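PA1221 (Pseudomonas aeruginosa, PDB 4DG8) is a multidomain protein of the ANL superfamily, with an AMP-binding enzyme domain and a phosphopantetheine attachment site toward its C-terminal end. Local coordinates at residues A[65-70]-A[152-157]; A[129-134]-A[144-149]; A[201-206]-A[277-282]; A[207-212]-A[230-235]; A[362-367]-A[386-391]. One frame throughout, in Å; residues are numbered along the deposited sequence.

Contact 1 of 5, residues A[65-70]-A[152-157]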
# COMPACT_ATOMS: atom_id res chain seq x y z
N LEU A 65 -6.27 3.73 25.16
CA LEU A 65 -7.24 3.41 24.12
C LEU A 65 -7.46 1.89 24.03
O LEU A 65 -8.58 1.42 23.83
CB LEU A 65 -6.79 3.98 22.77
CG LEU A 65 -7.71 3.67 21.59
CD1 LEU A 65 -9.14 4.08 21.93
CD2 LEU A 65 -7.22 4.39 20.33
N SER A 66 -6.38 1.13 24.19
CA SER A 66 -6.48 -0.32 24.15
C SER A 66 -7.34 -0.81 25.30
O SER A 66 -8.03 -1.82 25.18
CB SER A 66 -5.09 -0.98 24.17
OG SER A 66 -5.19 -2.40 24.32
N ASP A 67 -7.30 -0.10 26.43
CA ASP A 67 -8.16 -0.45 27.55
C ASP A 67 -9.61 -0.37 27.11
O ASP A 67 -10.43 -1.27 27.38
CB ASP A 67 -7.92 0.47 28.73
CG ASP A 67 -6.62 0.19 29.43
OD1 ASP A 67 -6.10 -0.93 29.29
OD2 ASP A 67 -6.13 1.11 30.14
N TYR A 68 -9.94 0.72 26.42
CA TYR A 68 -11.29 0.85 25.86
C TYR A 68 -11.66 -0.27 24.83
O TYR A 68 -12.74 -0.93 24.90
CB TYR A 68 -11.45 2.26 25.26
CG TYR A 68 -12.69 2.44 24.41
CD1 TYR A 68 -13.88 2.91 24.96
CD2 TYR A 68 -12.65 2.15 23.05
CE1 TYR A 68 -15.00 3.08 24.18
CE2 TYR A 68 -13.76 2.32 22.26
CZ TYR A 68 -14.94 2.78 22.82
OH TYR A 68 -16.05 2.93 22.02
N LEU A 69 -10.76 -0.51 23.88
CA LEU A 69 -11.00 -1.53 22.86
C LEU A 69 -11.22 -2.91 23.50
O LEU A 69 -12.11 -3.66 23.09
CB LEU A 69 -9.83 -1.60 21.88
CG LEU A 69 -9.49 -0.32 21.11
CD1 LEU A 69 -8.38 -0.60 20.09
CD2 LEU A 69 -10.76 0.22 20.43
N LEU A 70 -10.39 -3.25 24.47
CA LEU A 70 -10.50 -4.54 25.13
C LEU A 70 -11.79 -4.62 25.92
O LEU A 70 -12.38 -5.69 26.04
CB LEU A 70 -9.30 -4.81 26.02
CG LEU A 70 -8.08 -5.16 25.17
CD1 LEU A 70 -6.80 -5.21 25.99
CD2 LEU A 70 -8.31 -6.45 24.38
N ALA A 152 -12.08 3.63 30.49
CA ALA A 152 -12.19 2.18 30.67
C ALA A 152 -11.24 1.73 31.76
O ALA A 152 -10.25 2.40 32.05
CB ALA A 152 -11.93 1.44 29.36
N PRO A 153 -11.54 0.58 32.39
CA PRO A 153 -10.67 0.02 33.44
C PRO A 153 -9.30 -0.30 32.86
O PRO A 153 -9.24 -0.85 31.75
CB PRO A 153 -11.38 -1.28 33.84
CG PRO A 153 -12.77 -1.17 33.29
CD PRO A 153 -12.66 -0.32 32.06
N ALA A 154 -8.22 0.02 33.56
CA ALA A 154 -6.89 -0.28 33.04
C ALA A 154 -6.73 -1.79 32.90
O ALA A 154 -6.93 -2.54 33.86
CB ALA A 154 -5.82 0.29 33.94
N SER A 155 -6.37 -2.24 31.70
CA SER A 155 -6.31 -3.67 31.42
C SER A 155 -5.39 -4.38 32.40
O SER A 155 -4.25 -3.97 32.60
CB SER A 155 -5.85 -3.95 29.99
OG SER A 155 -5.60 -5.33 29.81
N VAL A 156 -5.90 -5.43 33.02
CA VAL A 156 -5.09 -6.25 33.92
C VAL A 156 -3.96 -6.89 33.11
O VAL A 156 -2.80 -6.85 33.53
CB VAL A 156 -5.94 -7.33 34.62
CG1 VAL A 156 -5.04 -8.31 35.36
CG2 VAL A 156 -6.92 -6.67 35.58
N ALA A 157 -4.32 -7.48 31.97
CA ALA A 157 -3.35 -8.04 31.04
C ALA A 157 -3.89 -7.97 29.62
O ALA A 157 -5.06 -8.23 29.39
CB ALA A 157 -3.06 -9.48 31.41
O HOH W 1 -7.87 3.02 30.91
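Asp-67 of helix 55-72 reaches out to Ser-155 and Ala-154 of the loop 152-157, and its carboxylate carries most of the polar chemistry. Asp-67 has more surface buried here than any other residue of the contact. Its CG lies anti to the carbonyl carbon, at chi1 -74°, and this holds the carboxylate out against the loop backbone. OD1 of Asp-67 accepts the backbone N of Ser-155 at 2.8 Å. The N-H comes from above the carboxylate plane, with an N-H...O angle of 156°. The CB of Ser-155 lies close by, 3.1 Å from Asp-67 OD1. The other oxygen, OD2, lies 3.3 Å from the CA of Ala-154. It also takes a hydrogen from a water at 2.7 Å, and the same water donates to the carbonyl O of Ala-152. The loop is thus tied to one side chain at two points, once directly and once through water.

Ala-152 gives the apolar part. Its CB rests on the helix backbone, 3.6 Å from the CA of Tyr-68. Further along the loop, Leu-70 CD1 comes to 4.0 Å from Ser-155 OG. Beyond the two segments, Asp-67 OD1 also forms a salt bridge with Arg-158, which directly follows the loop segment.

A carboxylate with an N-H, a water and an arginine around it is probably stabilised in its charged form. Within the contact, one acidic side chain makes the polar links, and a small alanine lets the loop lie close to the helix backbone.

Contact 2 of 5, residues A[129-134]-A[144-149]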
# COMPACT_ATOMS: atom_id res chain seq x y z
N LEU A 129 -13.13 3.70 14.41
CA LEU A 129 -12.63 4.77 15.26
C LEU A 129 -12.51 6.03 14.42
O LEU A 129 -11.66 6.10 13.54
CB LEU A 129 -11.26 4.40 15.81
CG LEU A 129 -11.27 3.19 16.75
CD1 LEU A 129 -9.86 2.88 17.23
CD2 LEU A 129 -12.20 3.49 17.93
N ASP A 130 -13.34 7.03 14.70
CA ASP A 130 -13.38 8.22 13.86
C ASP A 130 -12.40 9.23 14.42
O ASP A 130 -12.59 9.72 15.53
CB ASP A 130 -14.79 8.82 13.87
CG ASP A 130 -14.94 10.01 12.92
OD1 ASP A 130 -13.92 10.57 12.49
OD2 ASP A 130 -16.08 10.39 12.60
N CYS A 131 -11.33 9.51 13.68
CA CYS A 131 -10.32 10.46 14.14
C CYS A 131 -10.45 11.85 13.56
O CYS A 131 -9.63 12.71 13.86
CB CYS A 131 -8.90 9.95 13.87
SG CYS A 131 -8.50 8.43 14.73
N SER A 132 -11.45 12.07 12.70
CA SER A 132 -11.59 13.38 12.06
C SER A 132 -11.82 14.46 13.11
O SER A 132 -12.35 14.20 14.20
CB SER A 132 -12.72 13.39 11.04
OG SER A 132 -13.95 13.04 11.64
N THR A 133 -11.38 15.67 12.82
CA THR A 133 -11.67 16.76 13.73
C THR A 133 -13.08 17.28 13.45
O THR A 133 -13.84 17.58 14.36
CB THR A 133 -10.65 17.88 13.59
OG1 THR A 133 -10.68 18.39 12.26
CG2 THR A 133 -9.25 17.34 13.90
N THR A 134 -13.41 17.39 12.16
CA THR A 134 -14.70 17.92 11.75
C THR A 134 -15.72 16.79 11.58
O THR A 134 -15.41 15.76 10.98
CB THR A 134 -14.59 18.76 10.46
OG1 THR A 134 -15.89 19.14 10.01
CG2 THR A 134 -13.89 17.96 9.35
N VAL A 144 -17.30 5.63 16.35
CA VAL A 144 -17.19 6.36 17.60
C VAL A 144 -16.16 7.48 17.47
O VAL A 144 -15.14 7.31 16.81
CB VAL A 144 -16.81 5.45 18.78
CG1 VAL A 144 -17.87 4.39 18.97
CG2 VAL A 144 -15.44 4.79 18.56
N PRO A 145 -16.45 8.65 18.06
CA PRO A 145 -15.51 9.78 18.03
C PRO A 145 -14.31 9.45 18.89
O PRO A 145 -14.47 9.16 20.08
CB PRO A 145 -16.32 10.93 18.64
CG PRO A 145 -17.29 10.25 19.57
CD PRO A 145 -17.61 8.90 18.95
N VAL A 146 -13.11 9.57 18.35
CA VAL A 146 -11.96 9.05 19.07
C VAL A 146 -11.53 9.99 20.20
O VAL A 146 -10.95 9.55 21.18
CB VAL A 146 -10.79 8.71 18.13
CG1 VAL A 146 -9.97 9.97 17.82
CG2 VAL A 146 -9.93 7.63 18.74
N ARG A 147 -11.85 11.27 20.07
CA ARG A 147 -11.49 12.25 21.09
C ARG A 147 -12.52 12.26 22.21
O ARG A 147 -12.30 12.82 23.28
CB ARG A 147 -11.36 13.65 20.46
CG ARG A 147 -10.09 13.81 19.62
CD ARG A 147 -10.05 15.11 18.81
NE ARG A 147 -8.98 15.06 17.82
CZ ARG A 147 -9.07 14.41 16.66
NH1 ARG A 147 -10.20 13.78 16.35
NH2 ARG A 147 -8.05 14.38 15.82
N HIS A 148 -13.68 11.69 21.92
CA HIS A 148 -14.78 11.68 22.89
C HIS A 148 -15.09 10.39 23.68
O HIS A 148 -16.14 10.29 24.30
CB HIS A 148 -16.00 12.43 22.35
CG HIS A 148 -15.73 13.89 22.17
ND1 HIS A 148 -15.08 14.40 21.06
CD2 HIS A 148 -15.97 14.95 22.98
CE1 HIS A 148 -14.96 15.71 21.18
NE2 HIS A 148 -15.50 16.07 22.34
N LEU A 149 -14.20 9.40 23.59
CA LEU A 149 -14.40 8.12 24.27
C LEU A 149 -14.44 8.18 25.80
O LEU A 149 -13.77 9.01 26.42
CB LEU A 149 -13.33 7.12 23.84
CG LEU A 149 -13.18 6.92 22.34
CD1 LEU A 149 -12.06 5.95 22.05
CD2 LEU A 149 -14.48 6.45 21.72
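Strands 125-130 and 143-145 run parallel at the edge of a mixed sheet in the AMP-binding enzyme region, and here both strands end. Leu-129 pairs with Val-144, and Asp-130 with Pro-145. The backbone N of Asp-130 donates to Val-144 O at 2.8 Å. Asp-130 O then accepts the N of Val-146 at 2.9 Å. Leu-129 and Val-144 lie side by side on one face of the sheet, pointing the same way, with Leu-129 CD2 3.5 Å from Val-144 CG2.

Past the strand ends, Arg-147 reaches across to the 131-133 backbone. Its chain is extended from CG to NE and presents the end of the guanidinium to one carbonyl. NH1 and NH2 of Arg-147 both donate to Cys-131 O, at 2.8 Å and 3.0 Å. The oxygen lies in the guanidinium plane, and both nitrogens reach it from the same face of the Cys-131 carbonyl. Thr-133 CG2 lies over one face of the guanidinium, 3.7 Å from NH2 of Arg-147.

An Asx turn shapes the first segment. Asp-130 OD1 accepts the backbone N of Ser-132, and also the Ser-132 hydroxyl at 2.6 Å from OG. Beside it, Cys-131 SG packs on Val-146 CG1 at 3.8 Å.

Strand 79-83 flanks strand 125-130 on the side away from 143-145, bonding to Leu-129 and Cys-131 through the backbone. Leu-129, Cys-131 and Val-146 pack on Cys-93 of helix 88-99, while Val-144 and Leu-149 lean on Tyr-68 of helix 55-72.

Contact 3 of 5, residues A[201-206]-A[277-282]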
# COMPACT_ATOMS: atom_id res chain seq x y z
N PHE A 201 20.27 3.76 5.69
CA PHE A 201 20.96 5.02 5.40
C PHE A 201 20.58 6.27 6.23
O PHE A 201 21.12 7.35 6.03
CB PHE A 201 20.90 5.30 3.89
CG PHE A 201 21.10 4.05 3.05
CD1 PHE A 201 22.36 3.46 2.95
CD2 PHE A 201 20.04 3.48 2.36
CE1 PHE A 201 22.54 2.31 2.19
CE2 PHE A 201 20.22 2.34 1.59
CZ PHE A 201 21.47 1.75 1.50
N ALA A 202 19.63 6.11 7.15
CA ALA A 202 19.18 7.24 7.95
C ALA A 202 19.07 6.84 9.43
O ALA A 202 18.04 6.31 9.85
CB ALA A 202 17.84 7.79 7.42
N PRO A 203 20.15 7.05 10.21
CA PRO A 203 20.16 6.60 11.61
C PRO A 203 18.91 7.04 12.38
O PRO A 203 18.41 6.29 13.23
CB PRO A 203 21.42 7.27 12.18
CG PRO A 203 22.35 7.38 11.01
CD PRO A 203 21.43 7.67 9.81
N GLN A 204 18.39 8.24 12.07
CA GLN A 204 17.25 8.79 12.81
C GLN A 204 15.90 8.28 12.31
O GLN A 204 14.87 8.52 12.96
CB GLN A 204 17.24 10.33 12.80
CG GLN A 204 18.36 10.98 13.59
CD GLN A 204 17.95 12.36 14.10
OE1 GLN A 204 18.00 13.35 13.36
NE2 GLN A 204 17.52 12.41 15.36
N MET A 205 15.91 7.63 11.15
CA MET A 205 14.71 6.99 10.63
C MET A 205 13.50 7.92 10.71
O MET A 205 12.46 7.55 11.26
CB MET A 205 14.43 5.67 11.36
CG MET A 205 15.51 4.61 11.13
SD MET A 205 15.59 4.18 9.39
CE MET A 205 14.40 2.83 9.31
N ARG A 206 13.62 9.13 10.14
CA ARG A 206 12.48 10.02 10.23
C ARG A 206 11.70 9.94 8.92
O ARG A 206 12.01 10.60 7.93
CB ARG A 206 12.95 11.45 10.50
CG ARG A 206 13.69 11.60 11.85
CD ARG A 206 14.20 13.01 12.08
NE ARG A 206 13.12 13.98 12.22
CZ ARG A 206 12.50 14.28 13.37
NH1 ARG A 206 12.83 13.66 14.49
NH2 ARG A 206 11.54 15.18 13.38
N GLY A 277 17.98 16.83 1.15
CA GLY A 277 17.80 16.55 2.57
C GLY A 277 17.26 15.16 2.87
O GLY A 277 17.32 14.70 4.02
N LEU A 278 16.72 14.47 1.86
CA LEU A 278 16.38 13.04 2.01
C LEU A 278 17.64 12.18 2.03
O LEU A 278 18.52 12.34 1.18
CB LEU A 278 15.44 12.56 0.90
CG LEU A 278 14.00 13.10 0.95
CD1 LEU A 278 13.18 12.51 -0.22
CD2 LEU A 278 13.35 12.77 2.29
N ARG A 279 17.74 11.31 3.03
CA ARG A 279 18.85 10.35 3.11
C ARG A 279 18.55 9.08 2.32
O ARG A 279 19.42 8.55 1.61
CB ARG A 279 19.22 10.06 4.58
CG ARG A 279 20.02 11.18 5.26
CD ARG A 279 20.57 10.77 6.65
NE ARG A 279 21.77 11.55 6.92
CZ ARG A 279 22.98 11.05 7.10
NH1 ARG A 279 23.18 9.74 7.09
NH2 ARG A 279 23.99 11.86 7.31
N GLN A 280 17.33 8.59 2.44
CA GLN A 280 16.90 7.43 1.66
C GLN A 280 15.49 7.67 1.11
O GLN A 280 14.56 8.08 1.84
CB GLN A 280 17.00 6.12 2.48
CG GLN A 280 16.22 6.16 3.78
CD GLN A 280 16.64 5.12 4.84
OE1 GLN A 280 17.60 4.35 4.66
NE2 GLN A 280 15.91 5.10 5.96
N LEU A 281 15.35 7.43 -0.19
CA LEU A 281 14.11 7.59 -0.92
C LEU A 281 13.79 6.25 -1.60
O LEU A 281 14.59 5.72 -2.37
CB LEU A 281 14.27 8.70 -1.97
CG LEU A 281 13.08 9.00 -2.89
CD1 LEU A 281 11.76 9.12 -2.11
CD2 LEU A 281 13.33 10.26 -3.70
N LEU A 282 12.64 5.69 -1.26
CA LEU A 282 12.15 4.47 -1.89
C LEU A 282 11.00 4.84 -2.80
O LEU A 282 10.16 5.68 -2.46
CB LEU A 282 11.71 3.44 -0.84
CG LEU A 282 12.78 3.15 0.22
CD1 LEU A 282 12.58 4.08 1.42
CD2 LEU A 282 12.71 1.72 0.66
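Gln-280 OE1 accepts the backbone N of Phe-201 at 2.9 Å, the main polar link between the loop 201-206 and the start of strand 280-284. The N-H...O angle is 150°, and the donor is tilted from the plane of the amide carbonyl. CG of Gln-280 stands between its backbone N and carbonyl carbon, at chi1 57°, and the chain is extended beyond it. This carries the amide to the loop backbone. The amide NE2 bonds to Ser-256 OG on strand 256-260, so both ends of the group have partners.

A second bond is weak. Arg-279 NH1 donates to Phe-201 O over 3.3 Å, with the oxygen at the edge of the guanidinium, in its plane.

The packing lies around these bonds. Phe-201 CD2 is 3.5 Å from Gln-280 OE1, and the ring and amide planes are 80° apart. Ala-202 CB touches both Gln-280 NE2, at 3.6 Å, and Arg-279 CB, at 3.9 Å. Met-205 bends its chain so that SD comes within 3.6 Å of Gln-280 NE2. Ala-202 to Met-205 form a type I beta turn that leads into strand 206-209. The Phe-201 ring also stacks on His-304 of the neighbouring strand 304-309.

The buried amide bridges loop and sheet. Partners at both polar ends would fix its rotation and so aim OE1 at Phe-201 N.

Contact 4 of 5, residues A[207-212]-A[230-235]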
# COMPACT_ATOMS: atom_id res chain seq x y z
N PHE A 207 10.61 9.17 8.98
CA PHE A 207 9.87 8.81 7.79
C PHE A 207 8.76 9.79 7.52
O PHE A 207 7.99 10.13 8.42
CB PHE A 207 9.26 7.41 7.91
CG PHE A 207 10.11 6.35 7.32
CD1 PHE A 207 11.09 5.72 8.07
CD2 PHE A 207 9.96 6.01 5.99
CE1 PHE A 207 11.89 4.75 7.51
CE2 PHE A 207 10.76 5.03 5.42
CZ PHE A 207 11.71 4.40 6.17
N LEU A 208 8.70 10.26 6.28
CA LEU A 208 7.55 10.98 5.80
C LEU A 208 6.36 10.01 5.86
O LEU A 208 6.42 8.92 5.30
CB LEU A 208 7.78 11.43 4.37
CG LEU A 208 6.55 12.02 3.69
CD1 LEU A 208 6.15 13.29 4.40
CD2 LEU A 208 6.82 12.30 2.22
N VAL A 209 5.31 10.41 6.55
CA VAL A 209 4.07 9.66 6.55
C VAL A 209 3.06 10.42 5.70
O VAL A 209 2.57 11.48 6.08
CB VAL A 209 3.51 9.45 7.96
CG1 VAL A 209 2.08 8.83 7.90
CG2 VAL A 209 4.46 8.59 8.78
N ASN A 210 2.79 9.84 4.54
CA ASN A 210 2.04 10.46 3.46
C ASN A 210 0.95 9.54 2.84
O ASN A 210 -0.18 9.96 2.59
CB ASN A 210 3.00 11.06 2.42
CG ASN A 210 2.28 11.66 1.24
OD1 ASN A 210 1.52 12.62 1.37
ND2 ASN A 210 2.49 11.07 0.06
N SER A 211 1.36 8.34 2.44
CA SER A 211 0.46 7.32 1.89
C SER A 211 -0.71 6.99 2.81
O SER A 211 -0.51 6.65 3.96
CB SER A 211 1.24 6.04 1.59
OG SER A 211 2.37 6.31 0.79
N PRO A 212 -1.96 7.10 2.30
CA PRO A 212 -3.10 6.78 3.17
C PRO A 212 -3.08 5.31 3.58
O PRO A 212 -2.46 4.49 2.89
CB PRO A 212 -4.31 7.09 2.28
CG PRO A 212 -3.81 8.14 1.33
CD PRO A 212 -2.38 7.73 1.04
N GLY A 230 12.57 5.56 15.28
CA GLY A 230 12.54 6.75 14.44
C GLY A 230 11.29 7.57 14.67
O GLY A 230 10.57 7.38 15.66
N CYS A 231 11.02 8.51 13.77
CA CYS A 231 9.89 9.42 13.94
C CYS A 231 8.95 9.41 12.75
O CYS A 231 9.37 9.49 11.60
CB CYS A 231 10.38 10.86 14.18
SG CYS A 231 9.04 12.04 14.55
N CYS A 232 7.65 9.34 13.04
CA CYS A 232 6.68 9.49 11.99
C CYS A 232 6.48 10.99 11.81
O CYS A 232 5.92 11.66 12.67
CB CYS A 232 5.35 8.86 12.43
SG CYS A 232 5.42 7.08 12.47
N VAL A 233 6.90 11.48 10.65
CA VAL A 233 6.73 12.89 10.33
C VAL A 233 5.50 12.96 9.45
O VAL A 233 5.57 12.69 8.24
CB VAL A 233 7.94 13.39 9.53
CG1 VAL A 233 7.82 14.88 9.26
CG2 VAL A 233 9.24 13.09 10.29
N LEU A 234 4.40 13.41 10.03
CA LEU A 234 3.10 13.26 9.39
C LEU A 234 2.92 14.39 8.42
O LEU A 234 3.18 15.55 8.77
CB LEU A 234 1.97 13.33 10.43
CG LEU A 234 2.01 12.40 11.64
CD1 LEU A 234 0.74 12.59 12.48
CD2 LEU A 234 2.18 10.95 11.22
N ASN A 235 2.41 14.11 7.23
CA ASN A 235 2.07 15.21 6.37
C ASN A 235 0.64 15.61 6.69
O ASN A 235 -0.31 15.04 6.16
CB ASN A 235 2.14 14.81 4.89
CG ASN A 235 1.55 15.88 3.97
OD1 ASN A 235 1.47 17.05 4.34
ND2 ASN A 235 1.14 15.49 2.76
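The side-chain amides of Asn-210 and Asn-235 lie side by side, pointing the same way, with their planes 29° apart. Asn-235 ND2 donates to Asn-210 OD1 at 3.2 Å; the oxygen is close to the Asn-235 amide plane, but the donor is tilted from that of Asn-210. Asn-235 ND2 also donates to Gly-238 O, and its OD1 accepts Leu-237 N, so three hydrogen bonds hold the Asn-235 amide. The pair lies just past the C-terminal ends of the two strands of a beta-alpha-beta unit, strand 206-209, helix 217-226 and strand 231-234.

The two strands run parallel, with axes 4.6 Å apart at closest approach. Within the segments, Phe-207 N donates to Cys-231 O. Phe-207 O then takes Val-233 N at 2.8 Å. Val-209 N returns to Val-233 O, and Val-209 O accepts Asn-235 N at 2.9 Å. One face carries Phe-207, Val-209, Cys-232 and Leu-234. There Val-209 places one methyl toward each neighbour: CG2 approaches Cys-232 CB at 3.8 Å, and CG1 lies near Leu-234 CD2. Helix 217-226 covers the Val-209 and Cys-232 part of this face, with Ile-222 on Val-209 and Ala-225 on Cys-232. The opposite face carries Leu-208 and Val-233. Leu-208 packs on Leu-245 and Leu-248 of helix 242-250.

Strand 44-48 continues the sheet beyond 231-234. Within the pair, the Leu-208 CA-H also points at a carbonyl, with CA 3.6 Å from Val-233 O.

Contact 5 of 5, residues A[362-367]-A[386-391]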
# COMPACT_ATOMS: atom_id res chain seq x y z
N GLU A 362 7.35 -16.21 -14.21
CA GLU A 362 6.50 -15.56 -13.23
C GLU A 362 7.18 -15.54 -11.86
O GLU A 362 7.77 -16.54 -11.42
CB GLU A 362 5.15 -16.25 -13.16
CG GLU A 362 4.27 -15.73 -12.04
CD GLU A 362 2.99 -16.53 -11.87
OE1 GLU A 362 2.88 -17.63 -12.46
OE2 GLU A 362 2.09 -16.04 -11.15
N ILE A 363 7.10 -14.39 -11.19
CA ILE A 363 7.63 -14.23 -9.85
C ILE A 363 6.75 -14.96 -8.84
O ILE A 363 5.52 -14.80 -8.84
CB ILE A 363 7.73 -12.75 -9.45
CG1 ILE A 363 8.71 -12.00 -10.35
CG2 ILE A 363 8.19 -12.60 -8.00
CD1 ILE A 363 8.72 -10.48 -10.06
N VAL A 364 7.38 -15.76 -7.99
CA VAL A 364 6.70 -16.48 -6.92
C VAL A 364 7.39 -16.15 -5.61
O VAL A 364 8.61 -16.23 -5.51
CB VAL A 364 6.77 -18.00 -7.14
CG1 VAL A 364 6.13 -18.73 -5.98
CG2 VAL A 364 6.12 -18.38 -8.48
N ALA A 365 6.60 -15.79 -4.60
CA ALA A 365 7.15 -15.31 -3.34
C ALA A 365 6.88 -16.29 -2.22
O ALA A 365 5.81 -16.89 -2.16
CB ALA A 365 6.56 -13.94 -2.99
N PHE A 366 7.85 -16.43 -1.33
CA PHE A 366 7.75 -17.29 -0.17
C PHE A 366 8.12 -16.47 1.05
O PHE A 366 8.79 -15.43 0.95
CB PHE A 366 8.79 -18.42 -0.23
CG PHE A 366 8.69 -19.30 -1.43
CD1 PHE A 366 8.04 -20.52 -1.36
CD2 PHE A 366 9.31 -18.95 -2.63
CE1 PHE A 366 7.96 -21.36 -2.46
CE2 PHE A 366 9.24 -19.78 -3.74
CZ PHE A 366 8.57 -20.99 -3.66
N GLY A 367 7.77 -16.99 2.22
CA GLY A 367 8.30 -16.42 3.44
C GLY A 367 7.36 -15.65 4.35
O GLY A 367 6.13 -15.77 4.29
N VAL A 386 -0.26 -21.41 -2.54
CA VAL A 386 -0.09 -22.83 -2.79
C VAL A 386 1.28 -23.29 -2.35
O VAL A 386 2.21 -22.49 -2.29
CB VAL A 386 -0.20 -23.10 -4.30
CG1 VAL A 386 -1.49 -22.52 -4.84
CG2 VAL A 386 1.00 -22.49 -5.02
N GLU A 387 1.43 -24.57 -2.05
CA GLU A 387 2.73 -25.10 -1.69
C GLU A 387 3.56 -25.43 -2.93
O GLU A 387 3.08 -26.10 -3.85
CB GLU A 387 2.60 -26.31 -0.76
CG GLU A 387 2.29 -25.91 0.68
CD GLU A 387 2.68 -26.98 1.68
OE1 GLU A 387 2.50 -28.18 1.37
OE2 GLU A 387 3.18 -26.63 2.78
N LEU A 388 4.78 -24.93 -2.96
CA LEU A 388 5.70 -25.16 -4.08
C LEU A 388 7.08 -25.46 -3.52
O LEU A 388 7.39 -25.07 -2.40
CB LEU A 388 5.76 -23.93 -4.98
CG LEU A 388 4.51 -23.65 -5.81
CD1 LEU A 388 4.64 -22.30 -6.49
CD2 LEU A 388 4.28 -24.76 -6.84
N PRO A 389 7.91 -26.18 -4.30
CA PRO A 389 9.26 -26.50 -3.83
C PRO A 389 10.17 -25.27 -3.75
O PRO A 389 10.28 -24.50 -4.71
CB PRO A 389 9.78 -27.45 -4.92
CG PRO A 389 8.55 -27.98 -5.60
CD PRO A 389 7.59 -26.83 -5.58
N TYR A 390 10.82 -25.11 -2.60
CA TYR A 390 11.87 -24.11 -2.45
C TYR A 390 13.06 -24.78 -1.77
O TYR A 390 12.92 -25.38 -0.70
CB TYR A 390 11.41 -22.90 -1.63
CG TYR A 390 12.51 -21.87 -1.49
CD1 TYR A 390 12.91 -21.10 -2.58
CD2 TYR A 390 13.18 -21.70 -0.28
CE1 TYR A 390 13.93 -20.18 -2.47
CE2 TYR A 390 14.21 -20.77 -0.16
CZ TYR A 390 14.58 -20.01 -1.26
OH TYR A 390 15.59 -19.08 -1.17
N ARG A 391 14.22 -24.68 -2.41
CA ARG A 391 15.36 -25.49 -2.01
C ARG A 391 14.87 -26.93 -2.02
O ARG A 391 14.44 -27.43 -3.06
CB ARG A 391 15.87 -25.10 -0.62
CG ARG A 391 16.25 -23.63 -0.51
CD ARG A 391 17.18 -23.22 -1.63
NE ARG A 391 17.52 -21.80 -1.59
CZ ARG A 391 18.60 -21.29 -0.99
NH1 ARG A 391 19.45 -22.10 -0.37
NH2 ARG A 391 18.82 -19.98 -1.01
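Phe-366 offers one face of its ring to Tyr-390, whose CB sits over it in a CH-pi contact. That CB is 4.0 Å from the ring centroid and 17° off the ring normal. The two rings themselves meet obliquely, with planes at 37° and centroids 5.1 Å apart. With CG anti to the backbone N, the tyrosine ring runs obliquely past the phenylalanine ring. Tyr-390 CD1 comes to 4.1 Å from Phe-366 CE2.

At the edge of the Phe-366 ring, near its plane, lies a backbone oxygen: CE1 is 3.8 Å from Leu-388 O. Leu-388 adds the second apolar point. Its CD1 meets Val-364 CG1 at 3.9 Å, where the two side chains cross at about a right angle.

The strands 361-367 and 385-390 cross at nearly a right angle, 92° between their directions, and do not pair. They belong to an antiparallel sheet in which strand 393-406 pairs with both. Ala-397 and Leu-395 of that strand lie against Phe-366, and Leu-395 also touches Tyr-390. Leu-345 of strand 342-347 touches Phe-366, and Leu-347 touches Val-364 and Leu-388.

No hydrogen bond joins the two segments. The contact depends on aliphatic and aromatic surfaces, with two peptide oxygens, of Leu-388 and Pro-389, beside the phenylalanine ring.

Overall arrangement
From the N terminus, contact 1 closes the first long loop, joining helix 55-72 to the loop before strand 166-172. Contact 2 lies within that span and pairs the edge strand 143-145 with strand 125-130. The two contacts touch through Leu-65, Tyr-68 and Leu-69 on one side and Leu-129, Val-144 and Leu-149 on the other. Contact 3 opens later and ties the loop before strand 206-209 to strand 280-284 of another sheet. Contact 4 falls inside its span, and Met-205 and Cys-231 connect the two. Contact 5 follows in series, in the antiparallel sheet across the chain's centre from contacts 2 and 4. No contacts cross along the chain.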